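Local coordinates for protein alternansucrase (Leuconostoc mesenteroides, PDB 6HVG) that belongs to glycosyl hydrolase family 70, a group of large multidomain enzymes with a TIM-type barrel, and holds a calcium ion, at residues Met829-Glu832 against Glu838-Thr841; Gly833-Glu838 against Pro1059-Asn1064; Tyr790-Asn795 against Lys801-Asn806; Ser809-Leu814 against Pro822-Gly827. All coordinates share one frame; numbering follows the deposited sequence.

Contact 1: residues Met829-Glu832 against Glu838-Thr841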
loop_
_atom_site.group_PDB
_atom_site.type_symbol
_atom_site.label_atom_id
_atom_site.label_comp_id
_atom_site.label_asym_id
_atom_site.label_seq_id
_atom_site.Cartn_x
_atom_site.Cartn_y
_atom_site.Cartn_z
ATOM N N MET A 829 4.645 -2.170 -26.138
ATOM C CA MET A 829 4.759 -1.772 -27.541
ATOM C C MET A 829 5.520 -0.451 -27.704
ATOM O O MET A 829 6.316 -0.300 -28.630
ATOM C CB MET A 829 3.370 -1.634 -28.159
ATOM C CG MET A 829 2.568 -2.927 -28.185
ATOM S SD MET A 829 3.256 -4.111 -29.351
ATOM C CE MET A 829 2.656 -3.413 -30.890
ATOM N N TYR A 830 5.254 0.503 -26.817
ATOM C CA TYR A 830 5.930 1.786 -26.808
ATOM C C TYR A 830 6.462 2.028 -25.407
ATOM O O TYR A 830 6.067 1.338 -24.463
ATOM C CB TYR A 830 4.977 2.887 -27.273
ATOM C CG TYR A 830 4.508 2.628 -28.683
ATOM C CD1 TYR A 830 3.362 1.870 -28.928
ATOM C CD2 TYR A 830 5.247 3.079 -29.788
ATOM C CE1 TYR A 830 2.945 1.602 -30.222
ATOM C CE2 TYR A 830 4.844 2.801 -31.091
ATOM C CZ TYR A 830 3.693 2.069 -31.302
ATOM O OH TYR A 830 3.272 1.788 -32.573
ATOM N N LEU A 831 7.383 2.978 -25.260
ATOM C CA LEU A 831 7.982 3.234 -23.958
ATOM C C LEU A 831 6.992 3.922 -23.028
ATOM O O LEU A 831 6.263 4.837 -23.444
ATOM C CB LEU A 831 9.232 4.090 -24.108
ATOM C CG LEU A 831 10.416 3.429 -24.823
ATOM C CD1 LEU A 831 11.550 4.435 -24.956
ATOM C CD2 LEU A 831 10.895 2.159 -24.118
ATOM N N GLU A 832 6.995 3.495 -21.766
ATOM C CA GLU A 832 5.962 3.886 -20.791
ATOM C C GLU A 832 5.982 5.328 -20.332
ATOM O O GLU A 832 4.978 5.801 -19.809
ATOM C CB GLU A 832 6.015 2.982 -19.568
ATOM C CG GLU A 832 5.232 1.697 -19.766
ATOM C CD GLU A 832 5.720 0.571 -18.892
ATOM O OE1 GLU A 832 6.885 0.176 -19.008
ATOM O OE2 GLU A 832 4.934 0.071 -18.087
ATOM N N GLU A 838 5.999 7.918 -28.520
ATOM C CA GLU A 838 7.212 8.650 -28.891
ATOM C C GLU A 838 8.261 7.741 -29.491
ATOM O O GLU A 838 8.975 8.135 -30.425
ATOM C CB GLU A 838 7.832 9.373 -27.688
ATOM C CG GLU A 838 9.035 10.231 -28.067
ATOM C CD GLU A 838 9.399 11.258 -27.019
ATOM O OE1 GLU A 838 9.701 10.850 -25.873
ATOM O OE2 GLU A 838 9.388 12.466 -27.354
ATOM N N LYS A 839 8.383 6.549 -28.919
ATOM C CA LYS A 839 9.395 5.614 -29.331
ATOM C C LYS A 839 8.933 4.195 -29.056
ATOM O O LYS A 839 8.526 3.897 -27.957
ATOM C CB LYS A 839 10.703 5.899 -28.589
ATOM C CG LYS A 839 11.907 5.159 -29.170
ATOM C CD LYS A 839 13.135 5.259 -28.282
ATOM C CE LYS A 839 14.243 4.346 -28.780
ATOM N NZ LYS A 839 15.355 4.268 -27.791
ATOM N N GLY A 840 9.007 3.323 -30.061
ATOM C CA GLY A 840 8.688 1.916 -29.884
ATOM C C GLY A 840 9.670 1.247 -28.956
ATOM O O GLY A 840 10.759 1.760 -28.734
ATOM N N THR A 841 9.268 0.102 -28.407
ATOM C CA THR A 841 10.117 -0.719 -27.562
ATOM C C THR A 841 10.847 -1.716 -28.426
ATOM O O THR A 841 10.521 -1.894 -29.602
ATOM C CB THR A 841 9.299 -1.555 -26.547
ATOM O OG1 THR A 841 8.495 -2.512 -27.243
ATOM C CG2 THR A 841 8.413 -0.693 -25.689
#
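Thr841 and Met829 make the first of two backbone bonds that join these two loop segments side by side: Thr841 N lies 3.0 Å from Met829 O, with 162° at the hydrogen. The second runs the other way, from Leu831 N to Lys839 O at 3.1 Å. Between them Tyr830 and Gly840 form a single antiparallel bridge, a non-hydrogen-bonded pair.

The inner side of the contact is buried. There the methyl CG2 of Thr841 slides past Leu831, whose CD2 comes within 4.1 Å of Thr841 CG2. With chi1 at 65°, Thr841 OG1 stands between its own backbone N and carbonyl carbon; it bonds to Asp828 O and makes weak bonds to the N atoms of Tyr843 and Asn844, where the chain turns into helix 844-857. The outer side faces solvent. Extended Lys839 is exposed and runs alongside Leu831 in the same direction, its CD 3.8 Å from Leu831 CD1. Tyr830 meets Gly840 through CD2, 3.6 Å from Gly840 CA.

Two opposed backbone bonds thus set the pairing of the two segments, and Leu831 is flanked by Thr841 on the buried side and by the aliphatic part of Lys839 on the solvent side.

Contact 2: residues Gly833-Glu838 against Pro1059-Asn1064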
loop_
_atom_site.group_PDB
_atom_site.type_symbol
_atom_site.label_atom_id
_atom_site.label_comp_id
_atom_site.label_asym_id
_atom_site.label_seq_id
_atom_site.Cartn_x
_atom_site.Cartn_y
_atom_site.Cartn_z
ATOM N N GLY A 833 7.102 6.025 -20.525
ATOM C CA GLY A 833 7.220 7.433 -20.165
ATOM C C GLY A 833 7.309 8.360 -21.366
ATOM O O GLY A 833 7.267 7.931 -22.513
ATOM N N GLY A 834 7.439 9.651 -21.085
ATOM C CA GLY A 834 7.562 10.643 -22.117
ATOM C C GLY A 834 6.264 10.747 -22.875
ATOM O O GLY A 834 5.186 10.569 -22.321
ATOM N N GLN A 835 6.386 11.011 -24.166
ATOM C CA GLN A 835 5.261 11.361 -25.014
ATOM C C GLN A 835 4.573 10.121 -25.577
ATOM O O GLN A 835 5.183 9.065 -25.689
ATOM C CB GLN A 835 5.775 12.250 -26.141
ATOM C CG GLN A 835 6.266 13.586 -25.634
ATOM C CD GLN A 835 5.136 14.482 -25.184
ATOM O OE1 GLN A 835 5.197 15.082 -24.125
ATOM N NE2 GLN A 835 4.100 14.585 -26.004
ATOM N N TYR A 836 3.298 10.256 -25.928
ATOM C CA TYR A 836 2.507 9.109 -26.387
ATOM C C TYR A 836 3.029 8.617 -27.710
ATOM O O TYR A 836 3.123 9.386 -28.660
ATOM C CB TYR A 836 1.023 9.466 -26.515
ATOM C CG TYR A 836 0.121 8.272 -26.776
ATOM C CD1 TYR A 836 -0.021 7.259 -25.840
ATOM C CD2 TYR A 836 -0.586 8.152 -27.963
ATOM C CE1 TYR A 836 -0.838 6.178 -26.077
ATOM C CE2 TYR A 836 -1.417 7.072 -28.201
ATOM C CZ TYR A 836 -1.535 6.089 -27.258
ATOM O OH TYR A 836 -2.347 5.009 -27.502
ATOM N N MET A 837 3.385 7.335 -27.760
ATOM C CA MET A 837 3.926 6.705 -28.959
ATOM C C MET A 837 5.216 7.364 -29.445
ATOM O O MET A 837 5.498 7.366 -30.639
ATOM C CB MET A 837 2.862 6.700 -30.062
ATOM C CG MET A 837 2.254 5.331 -30.283
ATOM S SD MET A 837 0.730 5.390 -31.256
ATOM C CE MET A 837 -0.234 4.463 -30.061
ATOM N N GLU A 838 5.999 7.918 -28.520
ATOM C CA GLU A 838 7.212 8.650 -28.891
ATOM C C GLU A 838 8.261 7.741 -29.491
ATOM O O GLU A 838 8.975 8.135 -30.425
ATOM C CB GLU A 838 7.832 9.373 -27.688
ATOM C CG GLU A 838 9.035 10.231 -28.067
ATOM C CD GLU A 838 9.399 11.258 -27.019
ATOM O OE1 GLU A 838 9.701 10.850 -25.873
ATOM O OE2 GLU A 838 9.388 12.466 -27.354
ATOM N N PRO A 1059 -0.350 20.593 -27.784
ATOM C CA PRO A 1059 -1.651 19.989 -28.139
ATOM C C PRO A 1059 -1.627 18.947 -29.276
ATOM O O PRO A 1059 -2.478 18.062 -29.300
ATOM C CB PRO A 1059 -2.500 21.196 -28.563
ATOM C CG PRO A 1059 -1.855 22.373 -27.917
ATOM C CD PRO A 1059 -0.390 22.066 -27.811
ATOM N N GLU A 1060 -0.673 19.053 -30.197
ATOM C CA GLU A 1060 -0.580 18.131 -31.336
ATOM C C GLU A 1060 -0.123 16.735 -30.902
ATOM O O GLU A 1060 -0.400 15.761 -31.593
ATOM C CB GLU A 1060 0.387 18.668 -32.419
ATOM C CG GLU A 1060 -0.101 19.880 -33.213
ATOM C CD GLU A 1060 -0.071 21.195 -32.427
ATOM O OE1 GLU A 1060 0.888 21.436 -31.661
ATOM O OE2 GLU A 1060 -1.014 22.004 -32.580
ATOM N N GLN A 1061 0.594 16.638 -29.780
ATOM C CA GLN A 1061 1.140 15.352 -29.299
ATOM C C GLN A 1061 0.316 14.712 -28.167
ATOM O O GLN A 1061 0.766 13.766 -27.514
ATOM C CB GLN A 1061 2.569 15.540 -28.807
ATOM C CG GLN A 1061 3.501 16.209 -29.799
ATOM C CD GLN A 1061 4.753 16.747 -29.132
ATOM O OE1 GLN A 1061 4.837 17.939 -28.814
ATOM N NE2 GLN A 1061 5.724 15.870 -28.898
ATOM N N SER A 1062 -0.882 15.237 -27.924
ATOM C CA SER A 1062 -1.769 14.650 -26.954
ATOM C C SER A 1062 -2.239 13.287 -27.453
ATOM O O SER A 1062 -2.577 13.123 -28.626
ATOM C CB SER A 1062 -2.970 15.544 -26.736
ATOM O OG SER A 1062 -2.546 16.827 -26.382
ATOM N N THR A 1063 -2.294 12.338 -26.527
ATOM C CA THR A 1063 -2.642 10.959 -26.808
ATOM C C THR A 1063 -3.780 10.797 -27.814
ATOM O O THR A 1063 -3.637 10.098 -28.800
ATOM C CB THR A 1063 -2.977 10.234 -25.484
ATOM O OG1 THR A 1063 -1.785 10.104 -24.698
ATOM C CG2 THR A 1063 -3.540 8.847 -25.721
ATOM N N ASN A 1064 -4.908 11.449 -27.566
ATOM C CA ASN A 1064 -6.116 11.232 -28.369
ATOM C C ASN A 1064 -6.041 11.830 -29.785
ATOM O O ASN A 1064 -6.716 11.352 -30.708
ATOM C CB ASN A 1064 -7.349 11.756 -27.621
ATOM C CG ASN A 1064 -7.669 10.948 -26.370
ATOM O OD1 ASN A 1064 -7.149 9.846 -26.156
ATOM N ND2 ASN A 1064 -8.544 11.497 -25.532
#
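A type II beta turn, Gln835 to Glu838, packs its Tyr836 against Thr1063 in the first turn of helix 1063-1075, joining the loop after strand 821-825 and the short helix 826-829 to the helix that follows the neighbouring barrel strand 1045-1047. The turn is closed by Glu838 N bonding to Gln835 O at 3.2 Å.

Tyr836 holds its CG anti to the backbone N (chi1 -171°), which presents the ring broadside to the helix. Thr1063 CG2 stands 3.5 Å from the centroid of the Tyr836 ring and 3° off the ring normal, a clear CH-pi contact. Thr1063 OG1 lies beside the ring base, 3.4 Å from Tyr836 CG, and takes its hydrogen bond from Gln1053. Tyr826 lies on the opposite side of the ring with a nearly parallel plane, while Tyr836 OH bonds to Gly1048 O.

At the other end the Gln835 and Gln1061 side chains cross at about a right angle. Gln835 NE2 is 3.3 Å from Gln1061 CB, and the two amides, turned 42° apart, pack without bonding to each other; Gln1061 OE1 is held by Ser1058 and Thr1057.

Such packing of a loop beyond one strand's C-terminal end against the helix after the adjacent parallel strand is part of the TIM-barrel fold.

Contact 3: residues Tyr790-Asn795 against Lys801-Asn806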
loop_
_atom_site.group_PDB
_atom_site.type_symbol
_atom_site.label_atom_id
_atom_site.label_comp_id
_atom_site.label_asym_id
_atom_site.label_seq_id
_atom_site.Cartn_x
_atom_site.Cartn_y
_atom_site.Cartn_z
ATOM N N TYR A 790 14.401 2.546 -18.843
ATOM C CA TYR A 790 14.626 2.198 -20.252
ATOM C C TYR A 790 15.975 1.475 -20.440
ATOM O O TYR A 790 16.050 0.480 -21.130
ATOM C CB TYR A 790 14.594 3.430 -21.170
ATOM C CG TYR A 790 13.332 4.282 -21.159
ATOM C CD1 TYR A 790 12.071 3.743 -20.888
ATOM C CD2 TYR A 790 13.407 5.640 -21.452
ATOM C CE1 TYR A 790 10.932 4.538 -20.888
ATOM C CE2 TYR A 790 12.277 6.450 -21.455
ATOM C CZ TYR A 790 11.044 5.899 -21.175
ATOM O OH TYR A 790 9.960 6.733 -21.207
ATOM N N LYS A 791 17.037 1.992 -19.828
ATOM C CA LYS A 791 18.385 1.400 -19.934
ATOM C C LYS A 791 18.395 -0.049 -19.454
ATOM O O LYS A 791 19.029 -0.910 -20.048
ATOM C CB LYS A 791 19.391 2.238 -19.123
ATOM C CG LYS A 791 20.800 1.671 -18.981
ATOM C CD LYS A 791 21.684 2.016 -20.162
ATOM C CE LYS A 791 23.029 1.287 -20.032
ATOM N NZ LYS A 791 22.979 -0.197 -20.250
ATOM N N ASP A 792 17.686 -0.297 -18.365
ATOM C CA ASP A 792 17.541 -1.637 -17.792
ATOM C C ASP A 792 16.722 -2.559 -18.679
ATOM O O ASP A 792 17.061 -3.716 -18.868
ATOM C CB ASP A 792 16.877 -1.518 -16.421
ATOM C CG ASP A 792 16.485 -2.858 -15.839
ATOM O OD1 ASP A 792 15.260 -3.164 -15.774
ATOM O OD2 ASP A 792 17.415 -3.586 -15.427
ATOM N N GLN A 793 15.634 -2.030 -19.229
ATOM C CA GLN A 793 14.741 -2.782 -20.110
ATOM C C GLN A 793 15.462 -3.280 -21.376
ATOM O O GLN A 793 15.291 -4.431 -21.777
ATOM C CB GLN A 793 13.583 -1.883 -20.532
ATOM C CG GLN A 793 12.572 -2.507 -21.485
ATOM C CD GLN A 793 11.413 -1.571 -21.780
ATOM O OE1 GLN A 793 11.095 -1.313 -22.927
ATOM N NE2 GLN A 793 10.789 -1.047 -20.736
ATOM N N GLU A 794 16.268 -2.410 -21.981
ATOM C CA GLU A 794 16.955 -2.695 -23.233
ATOM C C GLU A 794 18.361 -3.231 -23.048
ATOM O O GLU A 794 19.143 -3.264 -23.997
ATOM C CB GLU A 794 17.009 -1.424 -24.083
ATOM C CG GLU A 794 15.628 -0.852 -24.346
ATOM C CD GLU A 794 15.593 0.245 -25.384
ATOM O OE1 GLU A 794 16.642 0.541 -26.006
ATOM O OE2 GLU A 794 14.485 0.799 -25.558
ATOM N N ASN A 795 18.683 -3.674 -21.836
ATOM C CA ASN A 795 20.052 -4.019 -21.498
ATOM C C ASN A 795 20.549 -5.213 -22.335
ATOM O O ASN A 795 19.949 -6.278 -22.287
ATOM C CB ASN A 795 20.150 -4.331 -19.992
ATOM C CG ASN A 795 21.588 -4.338 -19.491
ATOM O OD1 ASN A 795 22.435 -4.993 -20.087
ATOM N ND2 ASN A 795 21.865 -3.647 -18.396
ATOM N N LYS A 801 16.738 -5.712 -13.856
ATOM C CA LYS A 801 16.590 -5.459 -12.439
ATOM C C LYS A 801 15.149 -5.067 -12.092
ATOM O O LYS A 801 14.599 -5.550 -11.105
ATOM C CB LYS A 801 17.597 -4.407 -11.966
ATOM C CG LYS A 801 17.876 -4.499 -10.475
ATOM C CD LYS A 801 18.847 -3.482 -9.895
ATOM C CE LYS A 801 18.890 -3.647 -8.375
ATOM N NZ LYS A 801 19.615 -2.560 -7.669
ATOM N N TYR A 802 14.553 -4.191 -12.893
ATOM C CA TYR A 802 13.200 -3.728 -12.642
ATOM C C TYR A 802 12.228 -4.333 -13.642
ATOM O O TYR A 802 11.107 -4.718 -13.278
ATOM C CB TYR A 802 13.132 -2.216 -12.735
ATOM C CG TYR A 802 14.338 -1.498 -12.158
ATOM C CD1 TYR A 802 14.598 -1.519 -10.791
ATOM C CD2 TYR A 802 15.216 -0.807 -12.984
ATOM C CE1 TYR A 802 15.705 -0.866 -10.263
ATOM C CE2 TYR A 802 16.326 -0.154 -12.475
ATOM C CZ TYR A 802 16.578 -0.181 -11.119
ATOM O OH TYR A 802 17.694 0.486 -10.649
ATOM N N ASN A 803 12.671 -4.471 -14.889
ATOM C CA ASN A 803 11.815 -4.933 -15.988
ATOM C C ASN A 803 11.593 -6.451 -16.015
ATOM O O ASN A 803 12.312 -7.229 -15.352
ATOM C CB ASN A 803 12.405 -4.511 -17.325
ATOM C CG ASN A 803 12.261 -3.045 -17.588
ATOM O OD1 ASN A 803 11.453 -2.654 -18.420
ATOM N ND2 ASN A 803 13.009 -2.220 -16.846
ATOM N N ASP A 804 10.601 -6.848 -16.809
ATOM C CA ASP A 804 10.213 -8.243 -16.967
ATOM C C ASP A 804 10.994 -8.956 -18.054
ATOM O O ASP A 804 11.295 -8.397 -19.120
ATOM C CB ASP A 804 8.742 -8.343 -17.338
ATOM C CG ASP A 804 7.824 -8.266 -16.143
ATOM O OD1 ASP A 804 8.297 -7.985 -15.032
ATOM O OD2 ASP A 804 6.616 -8.521 -16.304
ATOM N N TYR A 805 11.267 -10.231 -17.790
ATOM C CA TYR A 805 11.960 -11.119 -18.715
ATOM C C TYR A 805 10.977 -11.757 -19.687
ATOM O O TYR A 805 9.808 -11.912 -19.365
ATOM C CB TYR A 805 12.678 -12.242 -17.943
ATOM C CG TYR A 805 13.781 -11.753 -17.038
ATOM C CD1 TYR A 805 15.079 -11.608 -17.515
ATOM C CD2 TYR A 805 13.533 -11.448 -15.696
ATOM C CE1 TYR A 805 16.093 -11.150 -16.695
ATOM C CE2 TYR A 805 14.539 -10.976 -14.875
ATOM C CZ TYR A 805 15.817 -10.830 -15.380
ATOM O OH TYR A 805 16.825 -10.381 -14.558
ATOM N N ASN A 806 11.457 -12.104 -20.887
ATOM C CA ASN A 806 10.746 -13.014 -21.794
ATOM C C ASN A 806 9.371 -12.518 -22.262
ATOM O O ASN A 806 8.489 -13.326 -22.577
ATOM C CB ASN A 806 10.602 -14.435 -21.195
ATOM C CG ASN A 806 11.913 -15.186 -21.144
ATOM O OD1 ASN A 806 12.675 -15.124 -22.090
ATOM N ND2 ASN A 806 12.150 -15.922 -20.075
#
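Asp792, on the last turn of helix 779-793, lays its carboxylate over the backbone of Lys801 to Asn803 and gathers three backbone N-H groups there, together with the side-chain N-H of Asn803. Its CG is anti to the backbone N (chi1 171°), which carries both oxygens across to the returning loop. Asp792 OD2 receives Lys801 N on its syn lone pair at 2.7 Å, an almost straight bond with 175° at the hydrogen. OD1 takes three donors from different directions. Tyr802 N reaches Asp792 OD1 at 3.1 Å from above the carboxylate plane, 44° out of it. Asn803 N arrives nearly head-on to the C-O bond, 3.0 Å from Asp792 OD1. Asn803 ND2 uses the anti lone pair, 2.7 Å from Asp792 OD1.

The other amide atom of this asparagine, Asn803 OD1, accepts from the next helix residue, Gln793 NE2, at 2.9 Å. The amide is thus gripped at both ends, which fixes its rotation and distinguishes N from O.

Beyond this buried core, Lys801 NZ and Tyr802 OH both go to Asp766. The density of donors would suit a negatively charged Asp792. One carboxylate on the last helical turn binds three successive main-chain N-H groups and so ties the loop between helices 779-793 and 807-814 to the helix end, within the family 70 domain.

Contact 4: residues Ser809-Leu814 against Pro822-Gly827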
loop_
_atom_site.group_PDB
_atom_site.type_symbol
_atom_site.label_atom_id
_atom_site.label_comp_id
_atom_site.label_asym_id
_atom_site.label_seq_id
_atom_site.Cartn_x
_atom_site.Cartn_y
_atom_site.Cartn_z
ATOM N N SER A 809 8.172 -14.026 -25.582
ATOM C CA SER A 809 7.753 -15.412 -25.444
ATOM C C SER A 809 6.391 -15.480 -24.783
ATOM O O SER A 809 5.551 -16.301 -25.147
ATOM C CB SER A 809 8.804 -16.211 -24.649
ATOM O OG SER A 809 10.125 -15.842 -25.026
ATOM N N ALA A 810 6.185 -14.625 -23.794
ATOM C CA ALA A 810 4.900 -14.530 -23.111
ATOM C C ALA A 810 3.783 -14.121 -24.074
ATOM O O ALA A 810 2.714 -14.709 -24.050
ATOM C CB ALA A 810 4.994 -13.535 -21.960
ATOM N N TYR A 811 4.036 -13.120 -24.918
ATOM C CA TYR A 811 3.075 -12.719 -25.949
ATOM C C TYR A 811 2.844 -13.811 -27.005
ATOM O O TYR A 811 1.732 -13.991 -27.478
ATOM C CB TYR A 811 3.457 -11.379 -26.591
ATOM C CG TYR A 811 2.929 -10.194 -25.799
ATOM C CD1 TYR A 811 1.667 -9.696 -26.029
ATOM C CD2 TYR A 811 3.683 -9.599 -24.806
ATOM C CE1 TYR A 811 1.172 -8.622 -25.299
ATOM C CE2 TYR A 811 3.203 -8.528 -24.074
ATOM C CZ TYR A 811 1.947 -8.045 -24.321
ATOM O OH TYR A 811 1.451 -6.991 -23.592
ATOM N N ALA A 812 3.870 -14.575 -27.340
ATOM C CA ALA A 812 3.699 -15.684 -28.275
ATOM C C ALA A 812 2.632 -16.636 -27.767
ATOM O O ALA A 812 1.783 -17.100 -28.537
ATOM C CB ALA A 812 5.008 -16.432 -28.494
ATOM N N MET A 813 2.664 -16.927 -26.474
ATOM C CA MET A 813 1.649 -17.784 -25.860
ATOM C C MET A 813 0.306 -17.072 -25.723
ATOM O O MET A 813 -0.734 -17.624 -26.086
ATOM C CB MET A 813 2.125 -18.275 -24.499
ATOM C CG MET A 813 3.359 -19.169 -24.587
ATOM S SD MET A 813 3.943 -19.761 -22.992
ATOM C CE MET A 813 2.487 -20.634 -22.391
ATOM N N LEU A 814 0.331 -15.842 -25.218
ATOM C CA LEU A 814 -0.893 -15.071 -25.036
ATOM C C LEU A 814 -1.699 -15.001 -26.315
ATOM O O LEU A 814 -2.922 -15.160 -26.298
ATOM C CB LEU A 814 -0.585 -13.643 -24.585
ATOM C CG LEU A 814 -1.809 -12.819 -24.216
ATOM C CD1 LEU A 814 -2.376 -13.287 -22.885
ATOM C CD2 LEU A 814 -1.459 -11.341 -24.151
ATOM N N PRO A 822 -7.222 -11.894 -25.856
ATOM C CA PRO A 822 -5.974 -11.337 -25.317
ATOM C C PRO A 822 -5.988 -9.816 -25.241
ATOM O O PRO A 822 -6.670 -9.174 -26.025
ATOM C CB PRO A 822 -4.917 -11.818 -26.301
ATOM C CG PRO A 822 -5.668 -12.053 -27.561
ATOM C CD PRO A 822 -7.018 -12.556 -27.148
ATOM N N ARG A 823 -5.275 -9.260 -24.267
ATOM C CA ARG A 823 -5.073 -7.827 -24.183
ATOM C C ARG A 823 -3.595 -7.470 -24.254
ATOM O O ARG A 823 -2.758 -8.096 -23.597
ATOM C CB ARG A 823 -5.666 -7.252 -22.913
ATOM C CG ARG A 823 -5.684 -5.732 -22.948
ATOM C CD ARG A 823 -6.421 -5.141 -21.760
ATOM N NE ARG A 823 -5.706 -5.403 -20.529
ATOM C CZ ARG A 823 -6.086 -4.978 -19.338
ATOM N NH1 ARG A 823 -7.182 -4.243 -19.218
ATOM N NH2 ARG A 823 -5.356 -5.301 -18.272
ATOM N N VAL A 824 -3.303 -6.458 -25.067
ATOM C CA VAL A 824 -1.950 -6.005 -25.292
ATOM C C VAL A 824 -1.707 -4.643 -24.633
ATOM O O VAL A 824 -2.511 -3.700 -24.778
ATOM C CB VAL A 824 -1.660 -5.879 -26.796
ATOM C CG1 VAL A 824 -0.234 -5.405 -27.017
ATOM C CG2 VAL A 824 -1.892 -7.206 -27.499
ATOM N N TYR A 825 -0.593 -4.546 -23.918
ATOM C CA TYR A 825 -0.285 -3.357 -23.121
ATOM C C TYR A 825 0.568 -2.394 -23.932
ATOM O O TYR A 825 1.652 -2.741 -24.387
ATOM C CB TYR A 825 0.435 -3.780 -21.808
ATOM C CG TYR A 825 0.903 -2.636 -20.922
ATOM C CD1 TYR A 825 0.082 -1.555 -20.651
ATOM C CD2 TYR A 825 2.182 -2.629 -20.360
ATOM C CE1 TYR A 825 0.520 -0.508 -19.847
ATOM C CE2 TYR A 825 2.617 -1.594 -19.546
ATOM C CZ TYR A 825 1.785 -0.538 -19.298
ATOM O OH TYR A 825 2.219 0.499 -18.516
ATOM N N TYR A 826 0.075 -1.173 -24.072
ATOM C CA TYR A 826 0.814 -0.069 -24.691
ATOM C C TYR A 826 2.288 -0.064 -24.349
ATOM O O TYR A 826 3.121 0.125 -25.217
ATOM C CB TYR A 826 0.192 1.265 -24.229
ATOM C CG TYR A 826 1.033 2.486 -24.513
ATOM C CD1 TYR A 826 0.947 3.160 -25.734
ATOM C CD2 TYR A 826 1.910 2.963 -23.577
ATOM C CE1 TYR A 826 1.686 4.304 -25.973
ATOM C CE2 TYR A 826 2.659 4.097 -23.810
ATOM C CZ TYR A 826 2.543 4.764 -25.011
ATOM O OH TYR A 826 3.307 5.885 -25.219
ATOM N N GLY A 827 2.595 -0.261 -23.074
ATOM C CA GLY A 827 3.962 -0.174 -22.558
ATOM C C GLY A 827 4.897 -1.308 -22.905
ATOM O O GLY A 827 6.082 -1.222 -22.626
HETATM O O HOH W 1 -0.356 -7.974 -22.081
#
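Tyr811 reaches from helix 807-814 to Val824 and Tyr825 of strand 821-825, the alpha-to-beta step by which a TIM-type barrel passes from an outer helix to an inner strand. The segments run roughly antiparallel, at 152°, with axes 9.7 Å apart at closest.

Tyr811 CB itself meets nothing on the strand segment; the side chain also touches Ile847 of helix 844-857. The ring then crosses Val824 obliquely: Tyr811 CE1 is 3.9 Å from Val824 CG1, with the second methyl almost as near. At the tip, Tyr811 OH accepts from Tyr825 N at 3.2 Å; the donor lies near the ring plane, and the bond is close to straight at 171°. Asp828 OD2 also bonds to this hydroxyl, so a buried strand N-H and the side chain of the following helix meet on one phenol oxygen.

A turn further on, Leu814, with CG anti to its backbone N (chi1 -173°), lays CG 3.9 Å from Pro822 CB and CD2 3.5 Å from Arg823 O. Arg823 starts away from the helix, and its NH1 forms a salt bridge with Glu1083. One water completes the link, donating to Tyr811 OH at 2.6 Å and to Arg823 O at 2.8 Å.

How the contacts relate
Along the chain the order is contact 3, contact 4, contact 1, contact 2, and only the last reaches far, some 220 residues on to helix 1063-1075. Contacts 1 and 2 share Glu838. Measured centre to centre, contact 1 lies about 11 Å from contact 2, about 13 Å from contact 3 and about 15 Å from contact 4, while contacts 2 and 3 are about 23 Å apart. Contact 1 sits between the others: Leu831 packs on Tyr790 of contact 3, Glu832 bonds to Tyr825 of contact 4, and Tyr830 touches Met837 of contact 2. Together they frame strand 821-825 of the parallel barrel sheet, the connection leading into it and the loop leaving it, all in the family 70 domain.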